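Local coordinates for molybdopterin biosynthesis moeA protein (Pyrococcus horikoshii, PDB 1WU2) that probably acts in molybdenum cofactor biosynthesis, inserting the metal into molybdopterin as its MoeA relatives do, at residues D43-D54 and F143-V154; L79-V90 and G98-R108. One frame throughout, in Å; residues are numbered along the deposited sequence.

Contact 1: residues D43-D54 and F143-V154; sequences DIVTEFDIPPFD and FTGEDVKKGEVV
Ile50 and Val148 pair between two antiparallel runs of chain, and a classic beta bulge distorts the pairing, since Asp147 and Val148 both face Ile50. In the backbone, Ile50 N makes an almost straight bond to Val148 O (3.0 Å, 176°), whereas the returns to Ile50 O from Val148 N and Asp147 N are weak. Bonds from Thr46 N to Glu152 O and from Val154 N to Ile44 O frame the non-hydrogen-bonded pair Val45 and Val153.

Lys150 is gripped twice, by its ammonium and by its backbone N. Its side chain runs extended to CE and bends only at the last torsion, which brings NZ to Glu47 O at 2.7 Å, above the carbonyl plane, and into a salt bridge with Glu47 OE1 at 2.9 Å. A backbone-to-carboxylate hydrogen bond joins Lys150 N to Asp49 OD1 (2.9 Å). The carboxylate of Asp147 instead bonds Leu366 N and Ser367 N of the second subunit, tying the bulge to the dimer.

Among apolar groups, Ile50 CD1 lies beside Val148 CG2 (3.8 Å). At the far end Asp54 OD1 takes two bonds, Thr144 N at 3.0 Å nearly along its C-O axis and Thr144 OG1 at 3.0 Å from above the carboxylate plane.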
# COMPACT_ATOMS: atom_id res chain seq x y z
N ASP A 43 -19.08 -11.15 -3.81
CA ASP A 43 -19.18 -11.46 -2.39
C ASP A 43 -18.78 -12.92 -2.16
O ASP A 43 -19.10 -13.80 -2.97
CB ASP A 43 -20.62 -11.26 -1.89
CG ASP A 43 -21.02 -9.79 -1.76
OD1 ASP A 43 -20.15 -8.90 -1.75
OD2 ASP A 43 -22.21 -9.45 -1.66
N ILE A 44 -18.08 -13.17 -1.06
CA ILE A 44 -17.72 -14.52 -0.62
C ILE A 44 -18.62 -14.86 0.55
O ILE A 44 -18.58 -14.20 1.58
CB ILE A 44 -16.23 -14.57 -0.20
CG1 ILE A 44 -15.32 -14.14 -1.35
CG2 ILE A 44 -15.85 -15.96 0.29
CD1 ILE A 44 -15.38 -15.03 -2.58
N VAL A 45 -19.44 -15.89 0.38
CA VAL A 45 -20.35 -16.36 1.42
C VAL A 45 -19.85 -17.69 1.96
O VAL A 45 -19.60 -18.62 1.19
CB VAL A 45 -21.79 -16.53 0.88
CG1 VAL A 45 -22.74 -16.95 2.00
CG2 VAL A 45 -22.28 -15.25 0.22
N THR A 46 -19.71 -17.78 3.27
CA THR A 46 -19.31 -19.02 3.93
C THR A 46 -20.44 -20.05 3.93
O THR A 46 -21.61 -19.70 4.10
CB THR A 46 -18.82 -18.73 5.38
OG1 THR A 46 -18.44 -19.94 6.03
CG2 THR A 46 -19.93 -18.19 6.28
N GLU A 47 -20.08 -21.32 3.73
CA GLU A 47 -21.03 -22.43 3.84
C GLU A 47 -20.82 -23.18 5.16
O GLU A 47 -21.47 -24.20 5.41
CB GLU A 47 -20.88 -23.39 2.65
CG GLU A 47 -21.45 -22.88 1.32
CD GLU A 47 -22.92 -22.49 1.41
OE1 GLU A 47 -23.77 -23.37 1.68
OE2 GLU A 47 -23.23 -21.30 1.20
N PHE A 48 -19.92 -22.67 6.00
CA PHE A 48 -19.62 -23.26 7.30
C PHE A 48 -19.74 -22.23 8.43
O PHE A 48 -19.39 -21.06 8.25
CB PHE A 48 -18.19 -23.83 7.30
CG PHE A 48 -17.91 -24.77 6.16
CD1 PHE A 48 -17.32 -24.30 4.99
CD2 PHE A 48 -18.20 -26.12 6.27
CE1 PHE A 48 -17.05 -25.17 3.93
CE2 PHE A 48 -17.93 -27.00 5.22
CZ PHE A 48 -17.36 -26.52 4.05
N ASP A 49 -20.24 -22.68 9.58
CA ASP A 49 -20.15 -21.94 10.84
C ASP A 49 -18.75 -22.14 11.42
O ASP A 49 -18.25 -23.26 11.46
CB ASP A 49 -21.17 -22.46 11.86
CG ASP A 49 -22.60 -22.17 11.48
OD1 ASP A 49 -23.00 -20.99 11.50
OD2 ASP A 49 -23.42 -23.06 11.18
N ILE A 50 -18.14 -21.05 11.88
CA ILE A 50 -16.87 -21.11 12.60
C ILE A 50 -17.04 -20.35 13.93
O ILE A 50 -17.30 -19.15 13.91
CB ILE A 50 -15.72 -20.48 11.78
CG1 ILE A 50 -15.53 -21.24 10.46
CG2 ILE A 50 -14.41 -20.49 12.59
CD1 ILE A 50 -14.64 -20.54 9.46
N PRO A 51 -16.93 -21.04 15.07
CA PRO A 51 -16.77 -22.50 15.14
C PRO A 51 -18.07 -23.20 14.75
O PRO A 51 -19.12 -22.55 14.77
CB PRO A 51 -16.46 -22.73 16.62
CG PRO A 51 -17.11 -21.60 17.33
CD PRO A 51 -16.98 -20.42 16.41
N PRO A 52 -18.02 -24.48 14.39
CA PRO A 52 -19.22 -25.18 13.93
C PRO A 52 -20.24 -25.51 15.03
O PRO A 52 -21.39 -25.82 14.69
CB PRO A 52 -18.66 -26.46 13.29
CG PRO A 52 -17.33 -26.67 13.91
CD PRO A 52 -16.83 -25.34 14.41
N PHE A 53 -19.85 -25.43 16.30
CA PHE A 53 -20.77 -25.67 17.42
C PHE A 53 -20.47 -24.79 18.64
O PHE A 53 -19.43 -24.13 18.71
CB PHE A 53 -20.80 -27.15 17.81
CG PHE A 53 -19.45 -27.75 18.09
CD1 PHE A 53 -18.93 -27.76 19.37
CD2 PHE A 53 -18.70 -28.30 17.06
CE1 PHE A 53 -17.69 -28.32 19.64
CE2 PHE A 53 -17.44 -28.85 17.32
CZ PHE A 53 -16.94 -28.86 18.61
N ASP A 54 -21.39 -24.78 19.60
CA ASP A 54 -21.21 -24.05 20.86
C ASP A 54 -20.11 -24.74 21.66
O ASP A 54 -20.19 -25.93 21.92
CB ASP A 54 -22.50 -24.05 21.70
CG ASP A 54 -23.69 -23.42 20.98
OD1 ASP A 54 -23.49 -22.61 20.06
OD2 ASP A 54 -24.87 -23.69 21.28
N PHE A 143 -20.15 -19.28 20.99
CA PHE A 143 -21.33 -19.74 20.26
C PHE A 143 -21.02 -20.07 18.80
O PHE A 143 -20.00 -19.65 18.26
CB PHE A 143 -22.44 -18.68 20.33
CG PHE A 143 -23.17 -18.66 21.64
CD1 PHE A 143 -24.10 -19.64 21.95
CD2 PHE A 143 -22.92 -17.66 22.57
CE1 PHE A 143 -24.78 -19.62 23.16
CE2 PHE A 143 -23.59 -17.63 23.79
CZ PHE A 143 -24.53 -18.62 24.08
N THR A 144 -21.93 -20.81 18.19
CA THR A 144 -21.80 -21.23 16.80
C THR A 144 -21.75 -20.01 15.88
O THR A 144 -22.66 -19.19 15.87
CB THR A 144 -22.98 -22.14 16.40
OG1 THR A 144 -22.94 -23.35 17.16
CG2 THR A 144 -22.87 -22.61 14.95
N GLY A 145 -20.65 -19.90 15.13
CA GLY A 145 -20.52 -18.88 14.12
C GLY A 145 -20.16 -17.50 14.64
O GLY A 145 -20.35 -16.51 13.95
N GLU A 146 -19.61 -17.44 15.86
CA GLU A 146 -19.23 -16.16 16.45
C GLU A 146 -18.13 -15.47 15.64
O GLU A 146 -18.07 -14.24 15.60
CB GLU A 146 -18.81 -16.32 17.92
CG GLU A 146 -17.57 -17.17 18.16
CD GLU A 146 -16.97 -16.96 19.55
OE1 GLU A 146 -15.79 -17.34 19.75
OE2 GLU A 146 -17.67 -16.43 20.43
N ASP A 147 -17.28 -16.27 15.00
CA ASP A 147 -16.32 -15.76 14.02
C ASP A 147 -17.05 -15.39 12.72
O ASP A 147 -17.15 -14.21 12.39
CB ASP A 147 -15.21 -16.79 13.76
CG ASP A 147 -14.07 -16.23 12.95
OD1 ASP A 147 -14.10 -15.02 12.63
OD2 ASP A 147 -13.08 -16.91 12.59
N VAL A 148 -17.53 -16.40 11.99
CA VAL A 148 -18.43 -16.20 10.86
C VAL A 148 -19.56 -17.22 10.92
O VAL A 148 -19.33 -18.38 11.26
CB VAL A 148 -17.71 -16.29 9.48
CG1 VAL A 148 -16.65 -15.21 9.36
CG2 VAL A 148 -17.11 -17.67 9.23
N LYS A 149 -20.78 -16.79 10.61
CA LYS A 149 -21.94 -17.68 10.64
C LYS A 149 -22.28 -18.18 9.24
O LYS A 149 -21.95 -17.53 8.25
CB LYS A 149 -23.14 -16.99 11.33
CG LYS A 149 -24.40 -16.80 10.49
CD LYS A 149 -25.38 -15.84 11.17
CE LYS A 149 -25.81 -16.32 12.55
NZ LYS A 149 -25.00 -15.70 13.64
N LYS A 150 -22.93 -19.33 9.15
CA LYS A 150 -23.24 -19.96 7.86
C LYS A 150 -24.19 -19.08 7.05
O LYS A 150 -25.17 -18.58 7.58
CB LYS A 150 -23.86 -21.34 8.07
CG LYS A 150 -24.04 -22.13 6.78
CD LYS A 150 -24.20 -23.62 7.03
CE LYS A 150 -24.63 -24.37 5.77
NZ LYS A 150 -23.98 -23.86 4.52
N GLY A 151 -23.87 -18.90 5.77
CA GLY A 151 -24.63 -18.05 4.88
C GLY A 151 -24.39 -16.56 5.08
O GLY A 151 -25.22 -15.74 4.70
N GLU A 152 -23.25 -16.21 5.68
CA GLU A 152 -22.90 -14.83 5.96
C GLU A 152 -21.81 -14.38 4.99
O GLU A 152 -20.93 -15.16 4.63
CB GLU A 152 -22.39 -14.71 7.40
CG GLU A 152 -22.33 -13.31 7.96
CD GLU A 152 -21.99 -13.31 9.45
OE1 GLU A 152 -20.81 -13.54 9.79
OE2 GLU A 152 -22.91 -13.10 10.27
N VAL A 153 -21.88 -13.11 4.57
CA VAL A 153 -20.83 -12.51 3.74
C VAL A 153 -19.63 -12.21 4.64
O VAL A 153 -19.77 -11.49 5.63
CB VAL A 153 -21.31 -11.21 3.05
CG1 VAL A 153 -20.16 -10.55 2.28
CG2 VAL A 153 -22.47 -11.50 2.11
N VAL A 154 -18.48 -12.79 4.30
CA VAL A 154 -17.23 -12.59 5.04
C VAL A 154 -16.29 -11.61 4.33
O VAL A 154 -15.49 -10.94 4.98
CB VAL A 154 -16.50 -13.93 5.30
CG1 VAL A 154 -17.44 -14.94 5.93
CG2 VAL A 154 -15.89 -14.51 4.01

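Contact 2: residues L79-V90 and G98-R108; sequences LTVIEEVPAGNV and GKAIKVLTGTR
Ile101 wedges its two branches among side chains of 79-90, where parallel strands 79-84 and 99-103 lie side by side in a mixed sheet. One branch, CG1, meets Ile82 CG1 at 3.8 Å; the other, CG2, meets Val85 CG2 at 3.8 Å. Ile82 is an extra residue between the pairs Val81-Ala100 and Glu84-Lys102, and its CG1, turned between the backbone N and the carbonyl carbon (chi1 71°), reaches Ile101 while CG2 rests on Lys99 CD. With an alanine here in place of Ile101, CG1, CG2 and CD1 are gone, and a gap is likely to open between Ile82 and Val85.

Leu79 CD2 fills the hollow over Gly98, 3.7 Å from its CA. Beyond the strands, Val85 CG1 slides past Thr107 CG2 (3.9 Å), Leu104 CD1 settles on Ala87, and Val90 CG2 lies over the rim of one face of the Arg108 guanidinium, while CG1 comes to NH1.

Glu84 OE2 touches Lys102 CD at 3.4 Å, but the charged ends part: OE2 salt-bridges Arg124, and Lys102 NZ bonds Gln119. The end bonds, Thr80 N to Gly98 O and Val85 N to Lys102 O, are sound and those between weak, so apolar fit carries much of the joint.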
# COMPACT_ATOMS: atom_id res chain seq x y z
N LEU A 79 -25.04 -27.26 43.24
CA LEU A 79 -25.32 -28.08 42.06
C LEU A 79 -24.63 -29.44 42.21
O LEU A 79 -23.71 -29.59 43.01
CB LEU A 79 -24.84 -27.38 40.79
CG LEU A 79 -25.30 -25.94 40.57
CD1 LEU A 79 -24.55 -25.31 39.40
CD2 LEU A 79 -26.81 -25.86 40.35
N THR A 80 -25.09 -30.42 41.44
CA THR A 80 -24.55 -31.77 41.50
C THR A 80 -23.86 -32.13 40.18
O THR A 80 -24.43 -31.96 39.10
CB THR A 80 -25.67 -32.79 41.81
OG1 THR A 80 -26.48 -32.31 42.89
CG2 THR A 80 -25.09 -34.10 42.33
N VAL A 81 -22.62 -32.61 40.28
CA VAL A 81 -21.83 -33.00 39.11
C VAL A 81 -22.14 -34.46 38.74
O VAL A 81 -21.69 -35.39 39.40
CB VAL A 81 -20.32 -32.83 39.38
CG1 VAL A 81 -19.50 -33.15 38.13
CG2 VAL A 81 -20.02 -31.41 39.86
N ILE A 82 -22.92 -34.62 37.66
CA ILE A 82 -23.33 -35.94 37.16
C ILE A 82 -22.33 -36.55 36.17
O ILE A 82 -22.36 -37.76 35.94
CB ILE A 82 -24.73 -35.86 36.50
CG1 ILE A 82 -24.65 -35.10 35.15
CG2 ILE A 82 -25.75 -35.27 37.48
CD1 ILE A 82 -25.90 -34.35 34.75
N GLU A 83 -21.49 -35.72 35.56
CA GLU A 83 -20.52 -36.21 34.57
C GLU A 83 -19.28 -35.33 34.46
O GLU A 83 -19.32 -34.13 34.73
CB GLU A 83 -21.19 -36.32 33.19
CG GLU A 83 -20.26 -36.84 32.10
CD GLU A 83 -20.96 -37.06 30.77
OE1 GLU A 83 -21.90 -36.30 30.45
OE2 GLU A 83 -20.54 -37.98 30.04
N GLU A 84 -18.18 -35.96 34.07
CA GLU A 84 -16.96 -35.26 33.67
C GLU A 84 -16.56 -35.78 32.30
O GLU A 84 -16.19 -36.94 32.15
CB GLU A 84 -15.85 -35.50 34.69
CG GLU A 84 -16.25 -35.17 36.12
CD GLU A 84 -15.06 -35.11 37.06
OE1 GLU A 84 -14.05 -35.80 36.81
OE2 GLU A 84 -15.14 -34.35 38.05
N VAL A 85 -16.64 -34.91 31.30
CA VAL A 85 -16.37 -35.27 29.91
C VAL A 85 -14.86 -35.28 29.69
O VAL A 85 -14.21 -34.25 29.87
CB VAL A 85 -17.02 -34.26 28.93
CG1 VAL A 85 -16.80 -34.67 27.48
CG2 VAL A 85 -18.52 -34.11 29.21
N PRO A 86 -14.29 -36.43 29.31
CA PRO A 86 -12.85 -36.50 28.99
C PRO A 86 -12.47 -35.63 27.80
O PRO A 86 -13.36 -35.11 27.12
CB PRO A 86 -12.63 -37.98 28.65
CG PRO A 86 -13.81 -38.70 29.21
CD PRO A 86 -14.95 -37.74 29.15
N ALA A 87 -11.18 -35.48 27.55
CA ALA A 87 -10.69 -34.61 26.48
C ALA A 87 -11.13 -35.09 25.10
O ALA A 87 -11.02 -36.27 24.78
CB ALA A 87 -9.16 -34.50 26.54
N GLY A 88 -11.66 -34.16 24.29
CA GLY A 88 -12.10 -34.47 22.94
C GLY A 88 -13.36 -35.32 22.83
O GLY A 88 -13.64 -35.87 21.76
N ASN A 89 -14.11 -35.43 23.92
CA ASN A 89 -15.33 -36.23 23.96
C ASN A 89 -16.56 -35.33 23.98
O ASN A 89 -16.43 -34.10 24.03
CB ASN A 89 -15.33 -37.15 25.20
CG ASN A 89 -14.75 -38.53 24.91
OD1 ASN A 89 -15.25 -39.54 25.42
ND2 ASN A 89 -13.70 -38.58 24.10
N VAL A 90 -17.73 -35.94 23.94
CA VAL A 90 -19.01 -35.25 24.09
C VAL A 90 -19.75 -35.80 25.31
O VAL A 90 -19.61 -36.97 25.66
CB VAL A 90 -19.89 -35.43 22.83
CG1 VAL A 90 -21.21 -34.68 22.97
CG2 VAL A 90 -19.15 -34.95 21.58
N GLY A 98 -30.45 -27.80 38.87
CA GLY A 98 -29.60 -28.19 39.98
C GLY A 98 -28.44 -29.08 39.60
O GLY A 98 -27.85 -29.73 40.47
N LYS A 99 -28.09 -29.12 38.31
CA LYS A 99 -27.07 -30.03 37.80
C LYS A 99 -25.92 -29.29 37.14
O LYS A 99 -25.99 -28.08 36.90
CB LYS A 99 -27.68 -31.02 36.80
CG LYS A 99 -28.92 -31.76 37.30
CD LYS A 99 -28.56 -32.95 38.17
CE LYS A 99 -29.81 -33.72 38.61
NZ LYS A 99 -29.92 -33.81 40.09
N ALA A 100 -24.86 -30.03 36.83
CA ALA A 100 -23.64 -29.47 36.23
C ALA A 100 -22.78 -30.58 35.63
O ALA A 100 -22.76 -31.70 36.14
CB ALA A 100 -22.85 -28.70 37.28
N ILE A 101 -22.07 -30.27 34.55
CA ILE A 101 -21.21 -31.24 33.87
C ILE A 101 -19.84 -30.64 33.61
O ILE A 101 -19.69 -29.74 32.79
CB ILE A 101 -21.86 -31.69 32.53
CG1 ILE A 101 -23.12 -32.51 32.80
CG2 ILE A 101 -20.86 -32.51 31.68
CD1 ILE A 101 -23.93 -32.84 31.56
N LYS A 102 -18.82 -31.15 34.31
CA LYS A 102 -17.45 -30.72 34.09
C LYS A 102 -17.04 -30.89 32.62
O LYS A 102 -17.16 -31.98 32.06
CB LYS A 102 -16.48 -31.52 34.97
CG LYS A 102 -15.10 -30.89 35.11
CD LYS A 102 -14.28 -31.57 36.20
CE LYS A 102 -13.16 -30.67 36.70
NZ LYS A 102 -12.06 -30.57 35.71
N VAL A 103 -16.57 -29.80 32.02
CA VAL A 103 -16.05 -29.82 30.66
C VAL A 103 -14.66 -29.18 30.59
O VAL A 103 -14.21 -28.55 31.54
CB VAL A 103 -16.99 -29.08 29.68
CG1 VAL A 103 -18.28 -29.86 29.50
CG2 VAL A 103 -17.28 -27.64 30.14
N LEU A 104 -13.99 -29.37 29.47
CA LEU A 104 -12.74 -28.68 29.17
C LEU A 104 -13.00 -27.66 28.06
O LEU A 104 -14.06 -27.67 27.44
CB LEU A 104 -11.66 -29.67 28.72
CG LEU A 104 -11.20 -30.66 29.80
CD1 LEU A 104 -10.50 -31.86 29.17
CD2 LEU A 104 -10.28 -29.97 30.80
N THR A 105 -12.02 -26.79 27.82
CA THR A 105 -12.10 -25.81 26.74
C THR A 105 -12.15 -26.54 25.41
O THR A 105 -11.37 -27.46 25.18
CB THR A 105 -10.88 -24.87 26.76
OG1 THR A 105 -10.78 -24.21 28.03
CG2 THR A 105 -11.04 -23.72 25.76
N GLY A 106 -13.07 -26.13 24.53
CA GLY A 106 -13.27 -26.78 23.25
C GLY A 106 -14.44 -27.76 23.24
O GLY A 106 -15.00 -28.05 22.19
N THR A 107 -14.80 -28.27 24.42
CA THR A 107 -15.86 -29.28 24.53
C THR A 107 -17.22 -28.68 24.17
O THR A 107 -17.54 -27.56 24.57
CB THR A 107 -15.92 -29.86 25.95
OG1 THR A 107 -14.62 -30.31 26.35
CG2 THR A 107 -16.77 -31.11 26.01
N ARG A 108 -18.02 -29.44 23.42
CA ARG A 108 -19.35 -29.01 23.04
C ARG A 108 -20.22 -28.87 24.28
O ARG A 108 -20.22 -29.75 25.13
CB ARG A 108 -19.98 -30.02 22.07
CG ARG A 108 -21.28 -29.54 21.45
CD ARG A 108 -22.23 -30.67 21.11
NE ARG A 108 -21.83 -31.34 19.88
CZ ARG A 108 -22.13 -32.60 19.56
NH1 ARG A 108 -22.86 -33.36 20.37
NH2 ARG A 108 -21.71 -33.09 18.40
O HOH W 1 -29.52 -30.59 42.98
O HOH W 2 -16.54 -31.88 22.14

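Overall arrangement
Along the chain the order is 43-54, 79-90, 98-108, 143-154, so contact 1 brackets contact 2: the outer segments leave and re-enter side by side, and the six-stranded mixed sheet holding strands 77-84 and 99-103 is built from the residues between. The two centres lie about 25 Å apart, yet the contacts touch, Phe53 CD1 lying 3.6 Å from Arg108 CG. Contact 1 sits about 23 Å from the centre of the chain and contact 2 about 45 Å, both within the MoeA N-terminal region. Contact 1 is thus the double-stranded connection that carries the outlying sheet. It also meets the second subunit, which does not touch the segments of contact 2.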